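Alpha-1,2-mannosidase (Bacteroides thetaiotaomicron, PDB 2WW2) hydrolyses alpha-mannosides, probably alpha-1,2-linked, as a calcium-dependent inverting glycoside hydrolase of family GH92. Local coordinates at residues S154-E159 and T215-K220; I193-Y198 and H206-A211; V274-G279 and P657-V662. All blocks are in the same frame, centred on the assembly; numbering follows the deposited sequence. Where two conformers were deposited one is given.

Contacts 1 and 2 belong together: their centres lie 5 Å apart, contact 2 is nested in the chain loop that contact 1 closes, and both fall in the family 92 N-terminal range. They meet directly, I158 N probably hydrogen-bonding to T208 O at 2.7 Å. Contact 3 stands apart in the catalytic-domain range, its centre about 50 Å from that of contact 1 and about 55 Å from that of contact 2. None of the residues holding the two sodium ions belongs to these contacts. L658 of contact 3 hydrogen-bonds a glycerol through its O, a molecule that probably comes from the crystallisation liquor.

Contact 1: residues S154-E159 and T215-K220; sequences SSITIE and TCAYLK
S154 and T215 join hydroxyls where two strands of the N-terminal domain pack face to face, as in the beta-sandwich expected of its mutarotase-like clan. Strands 154-159 and 216-220 run at 21° to each other, their axes 7.5 Å apart at the closest. The tight end is buried. T215 OG1 donates to S154 OG at 2.8 Å, and S154 OG is also hydrogen-bonded to Y150 O, so two hydrogen bonds grip this buried hydroxyl. Beside it I156 slides past T215 in the opposite direction. With CG1 anti to the carbonyl carbon (chi1 -55°), its extended branch carries CD1 to 3.5 Å from C216 C, while CG2 rests 3.8 Å from A217 CB. A valine in place of T215 would probably leave S154 OG without its donor across the interface. The other end is looser: I158 CG2 and L219 CD2 approach only to 4.4 Å. On the opposite side of strand 154-159, S155 and T157 turn away and are partly exposed. Between the tight and loose ends, I158 CD1 meets A217 CB at 3.9 Å.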
loop_
_atom_site.group_PDB
_atom_site.type_symbol
_atom_site.label_atom_id
_atom_site.label_comp_id
_atom_site.label_asym_id
_atom_site.label_seq_id
_atom_site.Cartn_x
_atom_site.Cartn_y
_atom_site.Cartn_z
ATOM N N SER A 154 -34.480 -34.645 -11.361
ATOM C CA SER A 154 -33.696 -35.870 -11.517
ATOM C C SER A 154 -34.588 -37.085 -11.265
ATOM O O SER A 154 -35.753 -36.943 -10.859
ATOM C CB SER A 154 -32.526 -35.863 -10.535
ATOM O OG SER A 154 -32.992 -35.625 -9.218
ATOM N N SER A 155 -34.050 -38.279 -11.514
ATOM C CA SER A 155 -34.798 -39.518 -11.263
ATOM C C SER A 155 -33.817 -40.628 -10.938
ATOM O O SER A 155 -32.673 -40.637 -11.429
ATOM C CB SER A 155 -35.612 -39.915 -12.492
ATOM O OG SER A 155 -34.737 -40.127 -13.601
ATOM N N ILE A 156 -34.268 -41.559 -10.107
ATOM C CA ILE A 156 -33.484 -42.725 -9.756
ATOM C C ILE A 156 -34.385 -43.950 -9.747
ATOM O O ILE A 156 -35.522 -43.886 -9.275
ATOM C CB ILE A 156 -32.882 -42.596 -8.332
ATOM C CG1 ILE A 156 -32.059 -41.310 -8.197
ATOM C CG2 ILE A 156 -31.996 -43.809 -8.006
ATOM C CD1 ILE A 156 -31.573 -41.059 -6.753
ATOM N N THR A 157 -33.871 -45.063 -10.269
ATOM C CA THR A 157 -34.561 -46.342 -10.188
ATOM C C THR A 157 -33.621 -47.380 -9.582
ATOM O O THR A 157 -32.458 -47.473 -9.960
ATOM C CB THR A 157 -35.059 -46.807 -11.574
ATOM O OG1 THR A 157 -35.974 -45.839 -12.099
ATOM C CG2 THR A 157 -35.767 -48.155 -11.473
ATOM N N ILE A 158 -34.123 -48.143 -8.623
ATOM C CA ILE A 158 -33.325 -49.179 -7.979
ATOM C C ILE A 158 -33.839 -50.523 -8.439
ATOM O O ILE A 158 -35.041 -50.722 -8.545
ATOM C CB ILE A 158 -33.492 -49.145 -6.441
ATOM C CG1 ILE A 158 -33.279 -47.734 -5.890
ATOM C CG2 ILE A 158 -32.550 -50.186 -5.760
ATOM C CD1 ILE A 158 -33.543 -47.618 -4.395
ATOM N N GLU A 159 -32.926 -51.450 -8.715
ATOM C CA GLU A 159 -33.297 -52.825 -9.008
ATOM C C GLU A 159 -32.533 -53.698 -8.027
ATOM O O GLU A 159 -31.492 -54.252 -8.355
ATOM C CB GLU A 159 -32.956 -53.179 -10.455
ATOM C CG GLU A 159 -33.700 -52.299 -11.459
ATOM C CD GLU A 159 -33.397 -52.668 -12.895
ATOM O OE1 GLU A 159 -32.480 -52.071 -13.495
ATOM O OE2 GLU A 159 -34.070 -53.573 -13.427
ATOM N N THR A 215 -33.788 -35.750 -5.890
ATOM C CA THR A 215 -33.990 -37.153 -5.527
ATOM C C THR A 215 -32.713 -37.787 -4.990
ATOM O O THR A 215 -31.612 -37.451 -5.439
ATOM C CB THR A 215 -34.464 -38.019 -6.724
ATOM O OG1 THR A 215 -33.487 -38.015 -7.780
ATOM C CG2 THR A 215 -35.801 -37.512 -7.280
ATOM N N CYS A 216 -32.887 -38.704 -4.038
ATOM C CA CYS A 216 -31.824 -39.558 -3.534
ATOM C C CYS A 216 -32.371 -40.975 -3.360
ATOM O O CYS A 216 -33.595 -41.209 -3.376
ATOM C CB CYS A 216 -31.302 -39.040 -2.179
ATOM S SG CYS A 216 -30.645 -37.315 -2.200
ATOM N N ALA A 217 -31.468 -41.930 -3.190
ATOM C CA ALA A 217 -31.883 -43.307 -2.930
ATOM C C ALA A 217 -30.885 -43.863 -1.961
ATOM O O ALA A 217 -29.722 -43.426 -1.943
ATOM C CB ALA A 217 -31.875 -44.127 -4.204
ATOM N N TYR A 218 -31.326 -44.806 -1.145
ATOM C CA TYR A 218 -30.384 -45.499 -0.274
ATOM C C TYR A 218 -30.454 -46.992 -0.497
ATOM O O TYR A 218 -31.486 -47.529 -0.886
ATOM C CB TYR A 218 -30.619 -45.159 1.209
ATOM C CG TYR A 218 -31.715 -45.963 1.874
ATOM C CD1 TYR A 218 -31.452 -47.239 2.392
ATOM C CD2 TYR A 218 -33.007 -45.458 1.986
ATOM C CE1 TYR A 218 -32.443 -47.975 3.009
ATOM C CE2 TYR A 218 -34.009 -46.203 2.595
ATOM C CZ TYR A 218 -33.708 -47.454 3.109
ATOM O OH TYR A 218 -34.688 -48.196 3.716
ATOM N N LEU A 219 -29.327 -47.641 -0.240
ATOM C CA LEU A 219 -29.193 -49.073 -0.277
ATOM C C LEU A 219 -28.525 -49.455 1.026
ATOM O O LEU A 219 -27.604 -48.767 1.464
ATOM C CB LEU A 219 -28.283 -49.475 -1.436
ATOM C CG LEU A 219 -28.859 -49.079 -2.795
ATOM C CD1 LEU A 219 -28.241 -47.759 -3.256
ATOM C CD2 LEU A 219 -28.596 -50.176 -3.786
ATOM N N LYS A 220 -29.017 -50.522 1.658
ATOM C CA LYS A 220 -28.440 -51.020 2.897
ATOM C C LYS A 220 -27.818 -52.395 2.648
ATOM O O LYS A 220 -28.409 -53.225 1.947
ATOM C CB LYS A 220 -29.536 -51.119 3.965
ATOM C CG LYS A 220 -29.045 -51.476 5.362
ATOM C CD LYS A 220 -30.252 -51.498 6.314
ATOM C CE LYS A 220 -29.845 -51.350 7.768
ATOM N NZ LYS A 220 -29.104 -52.547 8.250
#

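Contact 2: residues I193-Y198 and H206-A211; sequences IEYGTY and HQTDVA
Y195 and T197 pack against H206, T208 and V210 in a partly buried contact on the flank of the N-terminal domain, where one backbone bond and a few side-chain contacts join strand 194-198 to the chain leading into strand 209-212. The bond runs from H206 N to Y195 O, 2.8 Å long with 157° at the hydrogen. The Y195 ring rises beside it, CG set between the backbone N and the carbonyl carbon (chi1 40°). H206 O comes to the edge of this ring, in its plane, 3.5 Å from Y195 CE1, and the methyl CG2 of T208 approaches obliquely, the two side chains lying side by side. Strand 194-198 forms an antiparallel hairpin with strand 203-205; against strand 216-221, its other pairing, its start makes a classic beta bulge, I193 and E194 both facing K220. Beyond the hairpin the chain crosses to the neighbouring layer, where strand 209-211 runs at 15° to strand 194-198. There T197 and V210 slide past each other in opposite directions, CB to CB at 3.6 Å. Q207 O is buried with no hydrogen-bonding partner in the model; G196 CA offers it a C-H contact at 3.5 Å. T197 OG1 lies 3.4 Å from Q207 CB. It also hydrogen-bonds to a water that donates to D209 O.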
loop_
_atom_site.group_PDB
_atom_site.type_symbol
_atom_site.label_atom_id
_atom_site.label_comp_id
_atom_site.label_asym_id
_atom_site.label_seq_id
_atom_site.Cartn_x
_atom_site.Cartn_y
_atom_site.Cartn_z
ATOM N N ILE A 193 -29.963 -55.410 0.954
ATOM C CA ILE A 193 -30.887 -55.947 1.954
ATOM C C ILE A 193 -32.124 -55.077 2.131
ATOM O O ILE A 193 -33.240 -55.599 2.226
ATOM C CB ILE A 193 -30.190 -56.088 3.317
ATOM C CG1 ILE A 193 -28.892 -56.874 3.151
ATOM C CG2 ILE A 193 -31.111 -56.770 4.333
ATOM C CD1 ILE A 193 -29.046 -58.175 2.401
ATOM N N GLU A 194 -31.925 -53.756 2.199
ATOM C CA GLU A 194 -33.041 -52.802 2.270
ATOM C C GLU A 194 -32.718 -51.608 1.359
ATOM O O GLU A 194 -31.569 -51.415 0.969
ATOM C CB GLU A 194 -33.308 -52.347 3.721
ATOM C CG GLU A 194 -33.657 -53.519 4.652
ATOM C CD GLU A 194 -33.735 -53.141 6.129
ATOM O OE1 GLU A 194 -33.992 -51.965 6.444
ATOM O OE2 GLU A 194 -33.535 -54.033 6.982
ATOM N N TYR A 195 -33.733 -50.828 0.996
ATOM C CA TYR A 195 -33.539 -49.766 0.021
ATOM C C TYR A 195 -34.730 -48.824 0.110
ATOM O O TYR A 195 -35.766 -49.153 0.702
ATOM C CB TYR A 195 -33.442 -50.361 -1.388
ATOM C CG TYR A 195 -34.441 -51.498 -1.552
ATOM C CD1 TYR A 195 -35.744 -51.246 -1.951
ATOM C CD2 TYR A 195 -34.084 -52.811 -1.240
ATOM C CE1 TYR A 195 -36.671 -52.283 -2.065
ATOM C CE2 TYR A 195 -34.997 -53.853 -1.340
ATOM C CZ TYR A 195 -36.288 -53.580 -1.758
ATOM O OH TYR A 195 -37.204 -54.606 -1.858
ATOM N N GLY A 196 -34.581 -47.640 -0.460
ATOM C CA GLY A 196 -35.676 -46.679 -0.467
ATOM C C GLY A 196 -35.309 -45.438 -1.248
ATOM O O GLY A 196 -34.160 -45.263 -1.678
ATOM N N THR A 197 -36.285 -44.559 -1.437
ATOM C CA THR A 197 -36.042 -43.354 -2.196
ATOM C C THR A 197 -36.412 -42.147 -1.364
ATOM O O THR A 197 -37.078 -42.268 -0.340
ATOM C CB THR A 197 -36.844 -43.343 -3.510
ATOM O OG1 THR A 197 -38.221 -43.630 -3.227
ATOM C CG2 THR A 197 -36.302 -44.388 -4.472
ATOM N N TYR A 198 -35.993 -40.978 -1.826
ATOM C CA TYR A 198 -36.250 -39.727 -1.133
ATOM C C TYR A 198 -36.504 -38.715 -2.227
ATOM O O TYR A 198 -35.774 -38.680 -3.221
ATOM C CB TYR A 198 -35.011 -39.346 -0.305
ATOM C CG TYR A 198 -34.981 -37.950 0.293
ATOM C CD1 TYR A 198 -35.681 -37.651 1.463
ATOM C CD2 TYR A 198 -34.194 -36.948 -0.274
ATOM C CE1 TYR A 198 -35.631 -36.381 2.021
ATOM C CE2 TYR A 198 -34.133 -35.681 0.273
ATOM C CZ TYR A 198 -34.851 -35.403 1.417
ATOM O OH TYR A 198 -34.793 -34.144 1.949
ATOM N N HIS A 206 -38.610 -49.088 0.783
ATOM C CA HIS A 206 -39.075 -50.111 -0.173
ATOM C C HIS A 206 -39.408 -49.565 -1.558
ATOM O O HIS A 206 -39.592 -50.332 -2.497
ATOM C CB HIS A 206 -40.297 -50.887 0.357
ATOM C CG HIS A 206 -40.014 -51.693 1.581
ATOM N ND1 HIS A 206 -40.261 -51.220 2.851
ATOM C CD2 HIS A 206 -39.502 -52.939 1.735
ATOM C CE1 HIS A 206 -39.919 -52.139 3.736
ATOM N NE2 HIS A 206 -39.457 -53.192 3.085
ATOM N N GLN A 207 -39.494 -48.248 -1.703
ATOM C CA GLN A 207 -39.768 -47.708 -3.027
ATOM C C GLN A 207 -38.502 -47.746 -3.877
ATOM O O GLN A 207 -37.398 -47.561 -3.363
ATOM C CB GLN A 207 -40.302 -46.293 -2.938
ATOM C CG GLN A 207 -41.640 -46.244 -2.271
ATOM C CD GLN A 207 -42.517 -45.159 -2.842
ATOM O OE1 GLN A 207 -43.394 -44.622 -2.155
ATOM N NE2 GLN A 207 -42.294 -44.831 -4.108
ATOM N N THR A 208 -38.663 -47.985 -5.172
ATOM C CA THR A 208 -37.515 -48.200 -6.029
ATOM C C THR A 208 -37.501 -47.241 -7.228
ATOM O O THR A 208 -36.601 -47.310 -8.075
ATOM C CB THR A 208 -37.501 -49.650 -6.555
ATOM O OG1 THR A 208 -38.774 -49.931 -7.143
ATOM C CG2 THR A 208 -37.283 -50.644 -5.426
ATOM N N ASP A 209 -38.493 -46.358 -7.325
ATOM C CA ASP A 209 -38.540 -45.472 -8.476
ATOM C C ASP A 209 -38.957 -44.094 -7.992
ATOM O O ASP A 209 -39.999 -43.959 -7.355
ATOM C CB ASP A 209 -39.541 -46.008 -9.501
ATOM C CG ASP A 209 -39.447 -45.296 -10.824
ATOM O OD1 ASP A 209 -38.319 -45.049 -11.306
ATOM O OD2 ASP A 209 -40.504 -44.986 -11.396
ATOM N N VAL A 210 -38.130 -43.082 -8.241
ATOM C CA VAL A 210 -38.442 -41.737 -7.778
ATOM C C VAL A 210 -38.090 -40.716 -8.861
ATOM O O VAL A 210 -37.140 -40.908 -9.620
ATOM C CB VAL A 210 -37.738 -41.415 -6.415
ATOM C CG1 VAL A 210 -36.219 -41.422 -6.567
ATOM C CG2 VAL A 210 -38.225 -40.073 -5.851
ATOM N N ALA A 211 -38.889 -39.659 -8.970
ATOM C CA ALA A 211 -38.556 -38.534 -9.847
ATOM C C ALA A 211 -39.140 -37.305 -9.189
ATOM O O ALA A 211 -40.313 -37.295 -8.795
ATOM C CB ALA A 211 -39.146 -38.726 -11.256
HETATM O O HOH W 1 -40.353 -43.284 -4.878
#

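Contact 3: residues V274-G279 and P657-V662; sequences VEAEGG and PLFKKV
A276 and F659 meet methyl to ring: the CB of A276 sits over the centre of the phenyl face, 3.6 Å from its centroid and 9° off the normal, a CH-pi contact of near-ideal alignment. F659 holds CG anti to its carbonyl carbon (chi1 -62°), which points the ring toward A276, and chi2 turns its face to the methyl. G279 CA and G278 O lie at the ring's edge, and F287 of helix 281-294 meets the same ring edge-to-face. On the A276 side of the sheet V662 adds its CG1, 4.0 Å from A276 CB. The other side carries E277 and K661, which run side by side and point the same way, both chains extended. Their ends do not touch: E277 OE2 and K661 NZ are 4.6 Å apart, and a water joins them, donating to the carboxylate and accepting from the ammonium. Between these layers the backbones pair antiparallel at the edge of a mixed sheet, strand 274-277 being outermost in this chain. E277 N bonds to K661 O at 2.8 Å, almost straight at 163°, but the return bond from K661 N to E277 O is weak. This goes with a classic beta bulge, K660 and K661 both facing E277; K660 N donates to G278 O at 3.0 Å. G278 takes a positive phi; a beta carbon on G278 would run into K660 CB, and one on G279 into F659 CD1. Residues nearly 380 positions apart are thus joined by main-chain bonds and a methyl-ring CH-pi contact, whereas the charged pair, separated by water on the more exposed side, is likely to contribute a screened attraction.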
loop_
_atom_site.group_PDB
_atom_site.type_symbol
_atom_site.label_atom_id
_atom_site.label_comp_id
_atom_site.label_asym_id
_atom_site.label_seq_id
_atom_site.Cartn_x
_atom_site.Cartn_y
_atom_site.Cartn_z
ATOM N N VAL A 274 7.176 -35.589 -20.937
ATOM C CA VAL A 274 8.288 -34.726 -20.577
ATOM C C VAL A 274 8.986 -35.249 -19.323
ATOM O O VAL A 274 8.377 -35.403 -18.255
ATOM C CB VAL A 274 7.936 -33.193 -20.512
ATOM C CG1 VAL A 274 6.721 -32.942 -19.652
ATOM C CG2 VAL A 274 9.162 -32.375 -20.012
ATOM N N GLU A 275 10.257 -35.590 -19.480
ATOM C CA GLU A 275 10.996 -36.209 -18.399
ATOM C C GLU A 275 11.946 -35.200 -17.774
ATOM O O GLU A 275 12.948 -34.834 -18.392
ATOM C CB GLU A 275 11.874 -37.341 -18.922
ATOM C CG GLU A 275 11.194 -38.587 -19.372
ATOM C CD GLU A 275 12.238 -39.693 -19.637
ATOM O OE1 GLU A 275 12.550 -39.938 -20.816
ATOM O OE2 GLU A 275 12.770 -40.265 -18.668
ATOM N N ALA A 276 11.660 -34.786 -16.546
ATOM C CA ALA A 276 12.533 -33.868 -15.824
ATOM C C ALA A 276 13.509 -34.632 -14.933
ATOM O O ALA A 276 13.097 -35.540 -14.187
ATOM C CB ALA A 276 11.704 -32.900 -14.986
ATOM N N GLU A 277 14.790 -34.261 -14.992
ATOM C CA GLU A 277 15.840 -34.911 -14.184
ATOM C C GLU A 277 16.765 -33.851 -13.570
ATOM O O GLU A 277 17.036 -32.809 -14.190
ATOM C CB GLU A 277 16.689 -35.867 -15.045
ATOM C CG GLU A 277 15.918 -37.000 -15.720
ATOM C CD GLU A 277 16.797 -37.817 -16.660
ATOM O OE1 GLU A 277 17.671 -38.542 -16.165
ATOM O OE2 GLU A 277 16.619 -37.723 -17.894
ATOM N N GLY A 278 17.264 -34.112 -12.372
ATOM C CA GLY A 278 18.230 -33.196 -11.752
ATOM C C GLY A 278 17.510 -32.003 -11.143
ATOM O O GLY A 278 17.668 -30.873 -11.591
ATOM N N GLY A 279 16.686 -32.271 -10.137
ATOM C CA GLY A 279 15.926 -31.227 -9.443
ATOM C C GLY A 279 15.592 -31.775 -8.067
ATOM O O GLY A 279 15.770 -32.977 -7.826
ATOM N N PRO A 657 15.884 -22.826 -17.887
ATOM C CA PRO A 657 15.280 -24.082 -17.439
ATOM C C PRO A 657 15.462 -24.242 -15.935
ATOM O O PRO A 657 16.440 -23.719 -15.360
ATOM C CB PRO A 657 16.104 -25.151 -18.165
ATOM C CG PRO A 657 17.468 -24.512 -18.329
ATOM C CD PRO A 657 17.167 -23.044 -18.575
ATOM N N LEU A 658 14.563 -25.003 -15.322
ATOM C CA LEU A 658 14.627 -25.247 -13.886
ATOM C C LEU A 658 15.479 -26.470 -13.520
ATOM O O LEU A 658 16.087 -26.518 -12.442
ATOM C CB LEU A 658 13.200 -25.438 -13.335
ATOM C CG LEU A 658 13.089 -25.525 -11.813
ATOM C CD1 LEU A 658 13.428 -24.151 -11.181
ATOM C CD2 LEU A 658 11.676 -25.999 -11.430
ATOM N N PHE A 659 15.530 -27.461 -14.406
ATOM C CA PHE A 659 16.186 -28.742 -14.074
ATOM C C PHE A 659 17.549 -28.875 -14.752
ATOM O O PHE A 659 17.866 -28.111 -15.660
ATOM C CB PHE A 659 15.289 -29.916 -14.486
ATOM C CG PHE A 659 13.950 -29.947 -13.754
ATOM C CD1 PHE A 659 13.861 -30.498 -12.478
ATOM C CD2 PHE A 659 12.806 -29.398 -14.333
ATOM C CE1 PHE A 659 12.625 -30.521 -11.786
ATOM C CE2 PHE A 659 11.566 -29.421 -13.667
ATOM C CZ PHE A 659 11.481 -29.987 -12.388
ATOM N N LYS A 660 18.349 -29.863 -14.338
ATOM C CA LYS A 660 19.599 -30.132 -15.046
ATOM C C LYS A 660 19.315 -30.711 -16.431
ATOM O O LYS A 660 20.143 -30.611 -17.347
ATOM C CB LYS A 660 20.512 -31.063 -14.229
ATOM C CG LYS A 660 21.136 -30.340 -13.040
ATOM C CD LYS A 660 21.932 -31.264 -12.151
ATOM C CE LYS A 660 22.431 -30.523 -10.911
ATOM N NZ LYS A 660 23.317 -29.374 -11.291
ATOM N N LYS A 661 18.122 -31.270 -16.599
ATOM C CA LYS A 661 17.756 -31.883 -17.873
ATOM C C LYS A 661 16.252 -32.097 -18.014
ATOM O O LYS A 661 15.587 -32.565 -17.075
ATOM C CB LYS A 661 18.481 -33.235 -18.017
ATOM C CG LYS A 661 18.431 -33.817 -19.422
ATOM C CD LYS A 661 19.013 -35.226 -19.440
ATOM C CE LYS A 661 19.324 -35.648 -20.840
ATOM N NZ LYS A 661 20.039 -36.969 -20.850
ATOM N N VAL A 662 15.700 -31.742 -19.177
ATOM C CA VAL A 662 14.357 -32.184 -19.514
ATOM C C VAL A 662 14.442 -32.812 -20.893
ATOM O O VAL A 662 15.191 -32.344 -21.757
ATOM C CB VAL A 662 13.285 -31.046 -19.548
ATOM C CG1 VAL A 662 12.758 -30.727 -18.164
ATOM C CG2 VAL A 662 13.829 -29.816 -20.233
HETATM O O HOH W 2 18.337 -38.834 -19.578
#